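Local coordinates for pyridoxamine 5-phosphate-dependent dehydrase (Escherichia coli, PDB 3B8X), which catalyses the pyridoxal phosphate-dependent removal of the C3'-hydroxyl from GDP-4-keto-6-deoxy-D-mannose on the route to L-colitose of the O-antigen, at residues 60-63 / 64-67; 200-204 / 205-209; 210-213 / 214-217; 217-220 / 221-224. The protein carries 1 engineered substitution. All coordinates share one frame; numbering follows the deposited sequence.

Contact 1. Residues 60-63 / 64-67; sequences TANL and LMIA
The flat carboxamide of N62 is met by M65, whose methyl CE comes to OD1 at 3.7 Å from well out of the amide plane. The two side chains run side by side, M65 running beside N62 and then bending at its last torsion (chi3 63°) to bring CE round. The polar ends of the amide look beyond the helix, OD1 to the hydroxyl of T183 and ND2 to D161 OD2 and T92 O. Three bonds thus fix the rotation of a buried group that touches one copy of the bound cofactor-sugar adduct. The backbone carbonyls are the other flat groups, and each receives an amide of the next turn. L63 O takes A67 N at 3.0 Å, and T60 O takes L64 N at 3.1 Å. All this belongs to helix 58-68, which follows strand 51-55 in the large domain of the aspartate aminotransferase fold. Between those two bonds, M65 N reaches A61 O at 2.8 Å and I66 N reaches N62 O at 3.2 Å, completing an unbroken i to i+4 run. Side-chain carbons lean on the same oxygens: L64 CG lies 3.5 Å from T60 O, and I66 CG1 is equally close to N62 O. At the start of the run, T60 OG1 is hydrogen-bonded to S56 OG and S57 N.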
loop_
_atom_site.group_PDB
_atom_site.type_symbol
_atom_site.label_atom_id
_atom_site.label_comp_id
_atom_site.label_asym_id
_atom_site.label_seq_id
_atom_site.Cartn_x
_atom_site.Cartn_y
_atom_site.Cartn_z
ATOM N N THR B 60 3.334 -4.852 1.283
ATOM C CA THR B 60 2.784 -4.706 -0.044
ATOM C C THR B 60 3.574 -5.597 -1.009
ATOM O O THR B 60 3.109 -5.939 -2.098
ATOM C CB THR B 60 2.732 -3.198 -0.464
ATOM O OG1 THR B 60 4.045 -2.616 -0.464
ATOM C CG2 THR B 60 1.808 -2.442 0.444
ATOM N N ALA B 61 4.768 -6.030 -0.639
ATOM C CA ALA B 61 5.431 -6.957 -1.582
ATOM C C ALA B 61 4.743 -8.351 -1.538
ATOM O O ALA B 61 4.431 -8.989 -2.568
ATOM C CB ALA B 61 6.963 -7.054 -1.243
ATOM N N ASN B 62 4.389 -8.775 -0.336
ATOM C CA ASN B 62 3.665 -10.019 -0.183
ATOM C C ASN B 62 2.290 -9.879 -0.829
ATOM O O ASN B 62 1.788 -10.843 -1.416
ATOM C CB ASN B 62 3.444 -10.312 1.309
ATOM C CG ASN B 62 4.618 -10.958 1.976
ATOM O OD1 ASN B 62 5.560 -11.389 1.322
ATOM N ND2 ASN B 62 4.564 -11.050 3.312
ATOM N N LEU B 63 1.661 -8.699 -0.705
ATOM C CA LEU B 63 0.341 -8.541 -1.295
ATOM C C LEU B 63 0.405 -8.784 -2.806
ATOM O O LEU B 63 -0.375 -9.566 -3.368
ATOM C CB LEU B 63 -0.268 -7.177 -0.976
ATOM C CG LEU B 63 -1.661 -6.844 -1.509
ATOM C CD1 LEU B 63 -2.774 -7.591 -0.846
ATOM C CD2 LEU B 63 -1.824 -5.355 -1.311
ATOM N N LEU B 64 1.364 -8.132 -3.447
ATOM C CA LEU B 64 1.559 -8.317 -4.899
ATOM C C LEU B 64 1.986 -9.723 -5.265
ATOM O O LEU B 64 1.656 -10.181 -6.370
ATOM C CB LEU B 64 2.550 -7.294 -5.476
ATOM C CG LEU B 64 2.154 -5.792 -5.469
ATOM C CD1 LEU B 64 2.811 -4.922 -6.529
ATOM C CD2 LEU B 64 0.672 -5.570 -5.520
ATOM N N MET B 65 2.797 -10.362 -4.417
ATOM C CA MET B 65 3.251 -11.730 -4.715
ATOM C C MET B 65 2.045 -12.634 -4.903
ATOM O O MET B 65 1.940 -13.346 -5.905
ATOM C CB MET B 65 4.183 -12.264 -3.632
ATOM C CG MET B 65 4.576 -13.642 -3.913
ATOM S SD MET B 65 5.872 -14.184 -2.767
ATOM C CE MET B 65 5.093 -14.116 -1.123
ATOM N N ILE B 66 1.115 -12.600 -3.948
ATOM C CA ILE B 66 -0.123 -13.410 -4.035
ATOM C C ILE B 66 -1.043 -12.978 -5.189
ATOM O O ILE B 66 -1.577 -13.771 -5.959
ATOM C CB ILE B 66 -0.919 -13.327 -2.688
ATOM C CG1 ILE B 66 -0.025 -13.807 -1.557
ATOM C CG2 ILE B 66 -2.197 -14.138 -2.757
ATOM C CD1 ILE B 66 0.600 -15.182 -1.851
ATOM N N ALA B 67 -1.289 -11.690 -5.284
ATOM C CA ALA B 67 -2.172 -11.204 -6.329
ATOM C C ALA B 67 -1.730 -11.590 -7.732
ATOM O O ALA B 67 -2.528 -11.971 -8.598
ATOM C CB ALA B 67 -2.259 -9.721 -6.218
#

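Contact 2. Residues 200-204 / 205-209; sequences IVTDD and EEIYH. With NA (sodium ion), chain N.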
loop_
_atom_site.group_PDB
_atom_site.type_symbol
_atom_site.label_atom_id
_atom_site.label_comp_id
_atom_site.label_asym_id
_atom_site.label_seq_id
_atom_site.Cartn_x
_atom_site.Cartn_y
_atom_site.Cartn_z
ATOM N N ILE B 200 9.979 -7.489 -4.586
ATOM C CA ILE B 200 9.593 -8.839 -4.999
ATOM C C ILE B 200 10.608 -9.169 -6.067
ATOM O O ILE B 200 10.846 -8.367 -6.956
ATOM C CB ILE B 200 8.187 -8.933 -5.666
ATOM C CG1 ILE B 200 7.130 -8.286 -4.751
ATOM C CG2 ILE B 200 7.827 -10.428 -5.876
ATOM C CD1 ILE B 200 6.658 -6.896 -5.258
ATOM N N VAL B 201 11.177 -10.365 -5.992
ATOM C CA VAL B 201 12.132 -10.811 -6.986
ATOM C C VAL B 201 11.540 -12.083 -7.632
ATOM O O VAL B 201 10.766 -12.815 -7.008
ATOM C CB VAL B 201 13.546 -11.104 -6.372
ATOM C CG1 VAL B 201 14.015 -9.935 -5.521
ATOM C CG2 VAL B 201 13.521 -12.383 -5.558
ATOM N N THR B 202 11.899 -12.294 -8.896
ATOM C CA THR B 202 11.455 -13.447 -9.668
ATOM C C THR B 202 12.353 -13.603 -10.886
ATOM O O THR B 202 13.204 -12.732 -11.196
ATOM C CB THR B 202 9.947 -13.379 -10.027
ATOM O OG1 THR B 202 9.540 -14.541 -10.760
ATOM C CG2 THR B 202 9.639 -12.115 -10.826
ATOM N N ASP B 203 12.235 -14.770 -11.519
ATOM C CA ASP B 203 13.017 -15.051 -12.717
ATOM C C ASP B 203 12.012 -15.109 -13.854
ATOM O O ASP B 203 12.381 -15.149 -15.015
ATOM C CB ASP B 203 13.752 -16.376 -12.588
ATOM C CG ASP B 203 14.954 -16.279 -11.708
ATOM O OD1 ASP B 203 15.541 -15.172 -11.519
ATOM O OD2 ASP B 203 15.319 -17.360 -11.213
ATOM N N ASP B 204 10.735 -15.098 -13.488
ATOM C CA ASP B 204 9.640 -15.144 -14.430
ATOM C C ASP B 204 9.283 -13.796 -15.055
ATOM O O ASP B 204 8.799 -12.884 -14.380
ATOM C CB ASP B 204 8.424 -15.761 -13.740
ATOM C CG ASP B 204 7.359 -16.198 -14.729
ATOM O OD1 ASP B 204 6.716 -15.321 -15.376
ATOM O OD2 ASP B 204 7.191 -17.427 -14.898
ATOM N N GLU B 205 9.485 -13.693 -16.362
ATOM C CA GLU B 205 9.173 -12.472 -17.092
ATOM C C GLU B 205 7.701 -12.095 -17.073
ATOM O O GLU B 205 7.409 -10.899 -17.061
ATOM C CB GLU B 205 9.695 -12.526 -18.526
ATOM C CG GLU B 205 9.376 -11.268 -19.338
ATOM C CD GLU B 205 10.043 -11.287 -20.718
ATOM O OE1 GLU B 205 10.112 -12.394 -21.291
ATOM O OE2 GLU B 205 10.472 -10.212 -21.202
ATOM N N GLU B 206 6.782 -13.077 -17.083
ATOM C CA GLU B 206 5.330 -12.770 -17.024
ATOM C C GLU B 206 4.937 -12.193 -15.663
ATOM O O GLU B 206 4.210 -11.189 -15.570
ATOM C CB GLU B 206 4.402 -13.961 -17.312
ATOM C CG GLU B 206 2.914 -13.531 -17.432
ATOM C CD GLU B 206 1.947 -14.711 -17.472
ATOM O OE1 GLU B 206 2.406 -15.813 -17.122
ATOM O OE2 GLU B 206 0.737 -14.537 -17.772
ATOM N N ILE B 207 5.406 -12.869 -14.620
ATOM C CA ILE B 207 5.167 -12.418 -13.261
ATOM C C ILE B 207 5.737 -11.006 -13.100
ATOM O O ILE B 207 5.091 -10.143 -12.523
ATOM C CB ILE B 207 5.829 -13.365 -12.268
ATOM C CG1 ILE B 207 5.101 -14.703 -12.278
ATOM C CG2 ILE B 207 5.743 -12.815 -10.875
ATOM C CD1 ILE B 207 3.783 -14.702 -11.542
ATOM N N TYR B 208 6.972 -10.800 -13.556
ATOM C CA TYR B 208 7.648 -9.495 -13.550
ATOM C C TYR B 208 6.753 -8.419 -14.179
ATOM O O TYR B 208 6.427 -7.401 -13.585
ATOM C CB TYR B 208 8.906 -9.605 -14.403
ATOM C CG TYR B 208 9.660 -8.305 -14.496
ATOM C CD1 TYR B 208 9.847 -7.518 -13.359
ATOM C CD2 TYR B 208 10.187 -7.841 -15.700
ATOM C CE1 TYR B 208 10.536 -6.304 -13.389
ATOM C CE2 TYR B 208 10.863 -6.597 -15.751
ATOM C CZ TYR B 208 11.060 -5.858 -14.592
ATOM O OH TYR B 208 11.760 -4.674 -14.596
ATOM N N HIS B 209 6.293 -8.654 -15.394
ATOM C CA HIS B 209 5.396 -7.689 -16.002
ATOM C C HIS B 209 4.092 -7.536 -15.218
ATOM O O HIS B 209 3.607 -6.415 -15.050
ATOM C CB HIS B 209 5.156 -8.073 -17.480
ATOM C CG HIS B 209 6.384 -7.898 -18.323
ATOM N ND1 HIS B 209 6.480 -8.336 -19.632
ATOM C CD2 HIS B 209 7.578 -7.336 -18.022
ATOM C CE1 HIS B 209 7.678 -8.028 -20.101
ATOM N NE2 HIS B 209 8.367 -7.431 -19.141
HETATM NA NA NA N . 15.271 -18.120 -8.666
HETATM O O HOH W 1 12.919 -18.997 -8.838
HETATM O O HOH W 2 15.536 -20.561 -9.222
HETATM O O HOH W 3 14.328 -15.618 -8.163
HETATM O O HOH W 4 17.757 -17.298 -8.866
#
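D204 is the N-cap of helix 205-214, and its carboxylate crosses the side chain of I207 at about a right angle. This cap is the tight part of the contact. With CG anti to the backbone N (chi1 -164°), OD1 swings over the first turn and accepts from I207 N at 2.9 Å in a nearly straight bond; E206 N, 2.8 Å from OD1, makes only a weak, bent one. The other carboxylate oxygen, OD2, forms a salt bridge with R76. Buried apolar packing adjoins the cap, T202 CG2 lying 4.0 Å from I207 CG2, where strand 198-202 turns into helix 205-214 through D203 and D204. An ST turn makes the corner, D204 N donating to T202 OG1 at 3.0 Å; OG1 is also hydrogen-bonded to L180 O. The watery side is different in kind. D203 points away from the helix and is partly exposed; its OD1 is hydrogen-bonded to K50 N, while OD2 binds a sodium ion at 2.7 Å. Four waters and the carbonyl oxygen of T177 complete that ion's shell.

Contact 3. Residues 210-213 / 214-217; sequences ILLC and IRAH. With G4M ([(2R,3S,4R,5R)-5-(2-amino-6-oxo-1,6-dihydro-9H-purin-9-yl)-3,4-dihydroxytetrahydrofuran-2-yl]methyl (2R,3S,4S,5S,6R)-3,4-dihydroxy-5-[({3-hydroxy-2-methyl-5-[(phosphonooxy)methyl]pyridin-4-yl}methyl)amino]-6-methyltetrahydro-2H-pyran-2-yl dihydrogen diphosphate), chain G.
R215 lies alongside L212, both side chains pointing the same way, and its path shows how an arginine can be held at its base and at its tip. CB rests 3.4 Å from L211 O, the same oxygen that accepts from R215 N. The chain then runs extended through CG and CD until a bend at chi3 (57°) turns NE back toward the helix. There NE donates to water 5 at 2.8 Å, and the water, lying in the guanidinium plane, passes a bond of 2.6 Å on to L212 O. At the tip, NH2 approaches L212 CD2 obliquely at 3.6 Å, while NH1 pairs with E40 in a salt bridge and also bonds M54 O. On another side of the helix, I210 CG2 lies 4.1 Å from I214 CD1. I214 N still bonds I210 O, but A216 N turns to C213 O, a longer bond at 3.3 Å. The chain then swings to H217, whose CE1 comes within 3.6 Å of OP3 of the adduct copy in the site shared with the second subunit, and whose carbonyl oxygen bonds S91 of that subunit: a helix end delivering a loop to the intersubunit active site of the fold type I aminotransferase family.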
loop_
_atom_site.group_PDB
_atom_site.type_symbol
_atom_site.label_atom_id
_atom_site.label_comp_id
_atom_site.label_asym_id
_atom_site.label_seq_id
_atom_site.Cartn_x
_atom_site.Cartn_y
_atom_site.Cartn_z
ATOM N N ILE B 210 3.538 -8.634 -14.698
ATOM C CA ILE B 210 2.282 -8.514 -13.952
ATOM C C ILE B 210 2.535 -7.636 -12.742
ATOM O O ILE B 210 1.709 -6.805 -12.359
ATOM C CB ILE B 210 1.750 -9.869 -13.448
ATOM C CG1 ILE B 210 1.125 -10.692 -14.599
ATOM C CG2 ILE B 210 0.687 -9.631 -12.413
ATOM C CD1 ILE B 210 1.008 -12.248 -14.354
ATOM N N LEU B 211 3.693 -7.810 -12.155
ATOM C CA LEU B 211 4.037 -7.026 -10.966
ATOM C C LEU B 211 4.120 -5.542 -11.322
ATOM O O LEU B 211 3.586 -4.687 -10.608
ATOM C CB LEU B 211 5.354 -7.499 -10.321
ATOM C CG LEU B 211 5.196 -8.899 -9.690
ATOM C CD1 LEU B 211 6.532 -9.578 -9.404
ATOM C CD2 LEU B 211 4.359 -8.850 -8.375
ATOM N N LEU B 212 4.780 -5.238 -12.437
ATOM C CA LEU B 212 4.942 -3.848 -12.871
ATOM C C LEU B 212 3.614 -3.157 -13.116
ATOM O O LEU B 212 3.477 -1.941 -12.897
ATOM C CB LEU B 212 5.763 -3.773 -14.141
ATOM C CG LEU B 212 7.233 -4.195 -13.990
ATOM C CD1 LEU B 212 7.821 -4.237 -15.382
ATOM C CD2 LEU B 212 7.984 -3.219 -13.111
ATOM N N CYS B 213 2.641 -3.928 -13.589
ATOM C CA CYS B 213 1.303 -3.390 -13.833
ATOM C C CYS B 213 0.500 -3.152 -12.548
ATOM O O CYS B 213 -0.089 -2.093 -12.352
ATOM C CB CYS B 213 0.550 -4.390 -14.723
ATOM S SG CYS B 213 -1.202 -3.992 -15.073
ATOM N N ILE B 214 0.455 -4.166 -11.673
ATOM C CA ILE B 214 -0.342 -4.045 -10.462
ATOM C C ILE B 214 0.252 -3.168 -9.358
ATOM O O ILE B 214 -0.460 -2.779 -8.398
ATOM C CB ILE B 214 -0.831 -5.380 -9.966
ATOM C CG1 ILE B 214 0.369 -6.278 -9.622
ATOM C CG2 ILE B 214 -1.821 -5.960 -10.947
ATOM C CD1 ILE B 214 -0.086 -7.564 -8.902
ATOM N N ARG B 215 1.558 -2.884 -9.481
ATOM C CA ARG B 215 2.210 -2.013 -8.493
ATOM C C ARG B 215 1.666 -0.625 -8.689
ATOM O O ARG B 215 1.700 0.188 -7.783
ATOM C CB ARG B 215 3.711 -1.800 -8.772
ATOM C CG ARG B 215 4.329 -0.767 -7.830
ATOM C CD ARG B 215 5.844 -0.794 -7.992
ATOM N NE ARG B 215 6.263 -0.543 -9.385
ATOM C CZ ARG B 215 7.527 -0.553 -9.810
ATOM N NH1 ARG B 215 8.519 -0.877 -8.979
ATOM N NH2 ARG B 215 7.796 -0.279 -11.086
ATOM N N ALA B 216 1.239 -0.318 -9.914
ATOM C CA ALA B 216 0.850 1.060 -10.161
ATOM C C ALA B 216 -0.424 1.225 -10.961
ATOM O O ALA B 216 -0.377 1.349 -12.180
ATOM C CB ALA B 216 1.985 1.813 -10.869
ATOM N N HIS B 217 -1.540 1.251 -10.253
ATOM C CA HIS B 217 -2.840 1.500 -10.849
ATOM C C HIS B 217 -3.397 0.507 -11.837
ATOM O O HIS B 217 -4.509 0.723 -12.326
ATOM C CB HIS B 217 -2.855 2.892 -11.500
ATOM C CG HIS B 217 -2.356 3.978 -10.603
ATOM N ND1 HIS B 217 -3.101 4.443 -9.536
ATOM C CD2 HIS B 217 -1.214 4.717 -10.628
ATOM C CE1 HIS B 217 -2.443 5.431 -8.953
ATOM N NE2 HIS B 217 -1.293 5.612 -9.586
HETATM O OP3 G4M G . -2.708 8.709 -7.386
HETATM P PL G4M G . -3.242 8.320 -5.928
HETATM O OP1 G4M G . -2.921 6.819 -5.579
HETATM O OP2 G4M G . -2.669 9.287 -4.782
HETATM O OP4 G4M G . -4.826 8.572 -5.828
HETATM C C5B G4M G . -5.548 7.629 -6.595
HETATM C C5L G4M G . -6.854 8.253 -7.094
HETATM C C6L G4M G . -8.078 7.808 -6.607
HETATM N N1L G4M G . -9.253 8.303 -7.025
HETATM C C2L G4M G . -9.315 9.166 -8.020
HETATM C C2A G4M G . -10.700 9.595 -8.495
HETATM C C3L G4M G . -8.125 9.666 -8.599
HETATM O O3L G4M G . -8.171 10.543 -9.632
HETATM C C4L G4M G . -6.867 9.203 -8.124
HETATM C C4A G4M G . -5.668 9.623 -8.717
HETATM N N4A G4M G . -5.703 10.503 -9.711
HETATM C C4G G4M G . -4.533 11.053 -10.211
HETATM C C5G G4M G . -4.596 11.217 -11.732
HETATM C C6G G4M G . -5.841 12.028 -12.090
HETATM O O5G G4M G . -3.441 11.953 -12.137
HETATM C C3G G4M G . -3.288 10.240 -9.825
HETATM O O3G G4M G . -2.497 11.015 -8.906
HETATM C C2G G4M G . -2.483 9.873 -11.097
HETATM O O2G G4M G . -1.215 9.284 -10.741
HETATM C C1G G4M G . -2.286 11.093 -12.043
HETATM O O1G G4M G . -1.969 10.640 -13.371
HETATM P P2 G4M G . -0.797 11.638 -13.787
HETATM O O3P G4M G . -1.244 13.181 -13.659
HETATM O O4P G4M G . -0.486 11.341 -15.330
HETATM O OPP G4M G . 0.464 11.347 -12.816
HETATM P P G4M G . 1.844 11.648 -13.613
HETATM O O1P G4M G . 1.715 11.588 -15.219
HETATM O O2P G4M G . 2.881 10.504 -13.158
HETATM O "O5'" G4M G . 2.476 13.076 -13.144
HETATM C "C5'" G4M G . 1.698 14.173 -13.617
HETATM C "C4'" G4M G . 2.620 15.273 -14.162
HETATM O "O4'" G4M G . 3.482 15.816 -13.118
HETATM C "C3'" G4M G . 3.559 14.699 -15.266
HETATM O "O3'" G4M G . 3.809 15.660 -16.295
HETATM C "C2'" G4M G . 4.839 14.341 -14.478
HETATM O "O2'" G4M G . 6.007 14.528 -15.292
HETATM C "C1'" G4M G . 4.840 15.394 -13.361
HETATM N N9 G4M G . 5.443 14.846 -12.148
HETATM C C8 G4M G . 4.974 13.787 -11.424
HETATM N N7 G4M G . 5.774 13.602 -10.405
HETATM C C4 G4M G . 6.563 15.327 -11.561
HETATM C C5 G4M G . 6.775 14.531 -10.433
HETATM C C6 G4M G . 7.884 14.833 -9.607
HETATM O O6 G4M G . 8.109 14.204 -8.595
HETATM N N3 G4M G . 7.392 16.323 -11.841
HETATM C C2 G4M G . 8.421 16.584 -11.073
HETATM N N1 G4M G . 8.680 15.860 -9.954
HETATM N N2 G4M G . 9.246 17.628 -11.392
HETATM O O HOH W 5 5.028 -0.100 -11.827
#

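Contact 4. Residues 217-220 / 221-224; sequences HGWT and RNLP. With G4M ([(2R,3S,4R,5R)-5-(2-amino-6-oxo-1,6-dihydro-9H-purin-9-yl)-3,4-dihydroxytetrahydrofuran-2-yl]methyl (2R,3S,4S,5S,6R)-3,4-dihydroxy-5-[({3-hydroxy-2-methyl-5-[(phosphonooxy)methyl]pyridin-4-yl}methyl)amino]-6-methyltetrahydro-2H-pyran-2-yl dihydrogen diphosphate), chain G.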
loop_
_atom_site.group_PDB
_atom_site.type_symbol
_atom_site.label_atom_id
_atom_site.label_comp_id
_atom_site.label_asym_id
_atom_site.label_seq_id
_atom_site.Cartn_x
_atom_site.Cartn_y
_atom_site.Cartn_z
ATOM N N HIS B 217 -1.540 1.251 -10.253
ATOM C CA HIS B 217 -2.840 1.500 -10.849
ATOM C C HIS B 217 -3.397 0.507 -11.837
ATOM O O HIS B 217 -4.509 0.723 -12.326
ATOM C CB HIS B 217 -2.855 2.892 -11.500
ATOM C CG HIS B 217 -2.356 3.978 -10.603
ATOM N ND1 HIS B 217 -3.101 4.443 -9.536
ATOM C CD2 HIS B 217 -1.214 4.717 -10.628
ATOM C CE1 HIS B 217 -2.443 5.431 -8.953
ATOM N NE2 HIS B 217 -1.293 5.612 -9.586
ATOM N N GLY B 218 -2.658 -0.548 -12.151
ATOM C CA GLY B 218 -3.124 -1.535 -13.107
ATOM C C GLY B 218 -3.040 -0.999 -14.529
ATOM O O GLY B 218 -3.685 -1.489 -15.434
ATOM N N TRP B 219 -2.234 0.034 -14.724
ATOM C CA TRP B 219 -2.099 0.647 -16.027
ATOM C C TRP B 219 -0.895 0.095 -16.793
ATOM O O TRP B 219 -0.161 -0.777 -16.315
ATOM C CB TRP B 219 -2.057 2.175 -15.887
ATOM C CG TRP B 219 -0.766 2.736 -15.200
ATOM C CD1 TRP B 219 0.432 2.102 -14.951
ATOM C CD2 TRP B 219 -0.625 4.059 -14.675
ATOM N NE1 TRP B 219 1.328 2.993 -14.376
ATOM C CE2 TRP B 219 0.707 4.200 -14.233
ATOM C CE3 TRP B 219 -1.460 5.188 -14.688
ATOM C CZ2 TRP B 219 1.187 5.395 -13.712
ATOM C CZ3 TRP B 219 -0.956 6.388 -14.229
ATOM C CH2 TRP B 219 0.336 6.466 -13.712
ATOM N N THR B 220 -0.707 0.559 -18.016
ATOM C CA THR B 220 0.358 -0.005 -18.808
ATOM C C THR B 220 1.599 0.860 -18.875
ATOM O O THR B 220 2.531 0.546 -19.580
ATOM C CB THR B 220 -0.125 -0.185 -20.232
ATOM O OG1 THR B 220 -0.464 1.108 -20.755
ATOM C CG2 THR B 220 -1.371 -1.097 -20.240
ATOM N N ARG B 221 1.616 1.953 -18.135
ATOM C CA ARG B 221 2.724 2.866 -18.258
ATOM C C ARG B 221 4.113 2.303 -18.056
ATOM O O ARG B 221 5.075 2.805 -18.624
ATOM C CB ARG B 221 2.552 4.012 -17.280
ATOM C CG ARG B 221 1.472 4.937 -17.717
ATOM C CD ARG B 221 1.756 6.354 -17.267
ATOM N NE ARG B 221 0.535 7.141 -17.386
ATOM C CZ ARG B 221 0.347 8.298 -16.770
ATOM N NH1 ARG B 221 1.314 8.828 -16.038
ATOM N NH2 ARG B 221 -0.794 8.934 -16.930
ATOM N N ASN B 222 4.246 1.375 -17.126
ATOM C CA ASN B 222 5.564 0.909 -16.748
ATOM C C ASN B 222 5.878 -0.366 -17.439
ATOM O O ASN B 222 6.895 -0.966 -17.146
ATOM C CB ASN B 222 5.690 0.731 -15.229
ATOM C CG ASN B 222 5.440 2.005 -14.488
ATOM O OD1 ASN B 222 4.572 2.101 -13.612
ATOM N ND2 ASN B 222 6.221 3.011 -14.834
ATOM N N LEU B 223 4.988 -0.765 -18.340
ATOM C CA LEU B 223 5.188 -1.959 -19.135
ATOM C C LEU B 223 5.951 -1.555 -20.416
ATOM O O LEU B 223 5.788 -0.447 -20.950
ATOM C CB LEU B 223 3.836 -2.502 -19.551
ATOM C CG LEU B 223 2.984 -3.082 -18.433
ATOM C CD1 LEU B 223 1.659 -3.541 -19.030
ATOM C CD2 LEU B 223 3.726 -4.261 -17.832
ATOM N N PRO B 224 6.796 -2.450 -20.903
ATOM C CA PRO B 224 7.531 -2.206 -22.144
ATOM C C PRO B 224 6.525 -2.367 -23.313
ATOM O O PRO B 224 5.463 -2.970 -23.161
ATOM C CB PRO B 224 8.583 -3.322 -22.154
ATOM C CG PRO B 224 8.092 -4.353 -21.170
ATOM C CD PRO B 224 7.303 -3.608 -20.152
HETATM O OP3 G4M G . -2.708 8.709 -7.386
HETATM P PL G4M G . -3.242 8.320 -5.928
HETATM O OP1 G4M G . -2.921 6.819 -5.579
HETATM O OP2 G4M G . -2.669 9.287 -4.782
HETATM O OP4 G4M G . -4.826 8.572 -5.828
HETATM C C5B G4M G . -5.548 7.629 -6.595
HETATM C C5L G4M G . -6.854 8.253 -7.094
HETATM C C6L G4M G . -8.078 7.808 -6.607
HETATM N N1L G4M G . -9.253 8.303 -7.025
HETATM C C2L G4M G . -9.315 9.166 -8.020
HETATM C C2A G4M G . -10.700 9.595 -8.495
HETATM C C3L G4M G . -8.125 9.666 -8.599
HETATM O O3L G4M G . -8.171 10.543 -9.632
HETATM C C4L G4M G . -6.867 9.203 -8.124
HETATM C C4A G4M G . -5.668 9.623 -8.717
HETATM N N4A G4M G . -5.703 10.503 -9.711
HETATM C C4G G4M G . -4.533 11.053 -10.211
HETATM C C5G G4M G . -4.596 11.217 -11.732
HETATM C C6G G4M G . -5.841 12.028 -12.090
HETATM O O5G G4M G . -3.441 11.953 -12.137
HETATM C C3G G4M G . -3.288 10.240 -9.825
HETATM O O3G G4M G . -2.497 11.015 -8.906
HETATM C C2G G4M G . -2.483 9.873 -11.097
HETATM O O2G G4M G . -1.215 9.284 -10.741
HETATM C C1G G4M G . -2.286 11.093 -12.043
HETATM O O1G G4M G . -1.969 10.640 -13.371
HETATM P P2 G4M G . -0.797 11.638 -13.787
HETATM O O3P G4M G . -1.244 13.181 -13.659
HETATM O O4P G4M G . -0.486 11.341 -15.330
HETATM O OPP G4M G . 0.464 11.347 -12.816
HETATM P P G4M G . 1.844 11.648 -13.613
HETATM O O1P G4M G . 1.715 11.588 -15.219
HETATM O O2P G4M G . 2.881 10.504 -13.158
HETATM O "O5'" G4M G . 2.476 13.076 -13.144
HETATM C "C5'" G4M G . 1.698 14.173 -13.617
HETATM C "C4'" G4M G . 2.620 15.273 -14.162
HETATM O "O4'" G4M G . 3.482 15.816 -13.118
HETATM C "C3'" G4M G . 3.559 14.699 -15.266
HETATM O "O3'" G4M G . 3.809 15.660 -16.295
HETATM C "C2'" G4M G . 4.839 14.341 -14.478
HETATM O "O2'" G4M G . 6.007 14.528 -15.292
HETATM C "C1'" G4M G . 4.840 15.394 -13.361
HETATM N N9 G4M G . 5.443 14.846 -12.148
HETATM C C8 G4M G . 4.974 13.787 -11.424
HETATM N N7 G4M G . 5.774 13.602 -10.405
HETATM C C4 G4M G . 6.563 15.327 -11.561
HETATM C C5 G4M G . 6.775 14.531 -10.433
HETATM C C6 G4M G . 7.884 14.833 -9.607
HETATM O O6 G4M G . 8.109 14.204 -8.595
HETATM N N3 G4M G . 7.392 16.323 -11.841
HETATM C C2 G4M G . 8.421 16.584 -11.073
HETATM N N1 G4M G . 8.680 15.860 -9.954
HETATM N N2 G4M G . 9.246 17.628 -11.392
HETATM O O HOH W 6 2.616 -0.460 -15.887
#
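Two torsions bring W219 and R221 face to face: W219 holds its indole between its own backbone N and carbonyl carbon (chi1 69°), and R221 sets CG beside its backbone N (chi1 -73°) to run over the ring. The backbone between them enters a type I beta turn, T220 to L223, closed by L223 N to T220 O at 3.0 Å. Along the indole, R221 CB makes a CH-pi contact with the five-membered ring, and the guanidinium then lies flat on the tryptophan, centres 4.0 Å apart and planes at 15°, a cation-pi stack. H217 CD2 touches the opposite face near its rim. Held flat in this way, R221 presents its edge to the diphosphate of the adduct copy in the site shared with the second subunit: NH1 donates to O1P at 2.9 Å and to O4P at 3.2 Å, gripping both phosphoryl groups, while NE is hydrogen-bonded to S241 O. At the indole edge, N222 OD1 lies in the ring plane and takes a straight but weak bond from W219 NE1 at 3.5 Å. Water 6 ties the turn to the tryptophan, accepting from N222 N at 2.7 Å and donating to W219 O at 2.8 Å.

The four contacts come in sequence order, the first on helix 58-68 and the others forming one continuous run from strand 198-202 through helix 205-214 into the loop before strand 226-227. Contact 1 packs against both contact 2, through I200, and contact 3, where L64 meets L211, I214 and R215; their centres lie about 12 and 11 Å away. Contacts 3 and 4 share H217 and have centres only about 6 Å apart, whereas contacts 1 and 4, about 17 Å between centres, do not touch. Strand 198-202 belongs to the large mixed sheet, and the contacts together join the neighbourhood of one adduct, at N62, to the site at H217 and R221 that the second subunit completes.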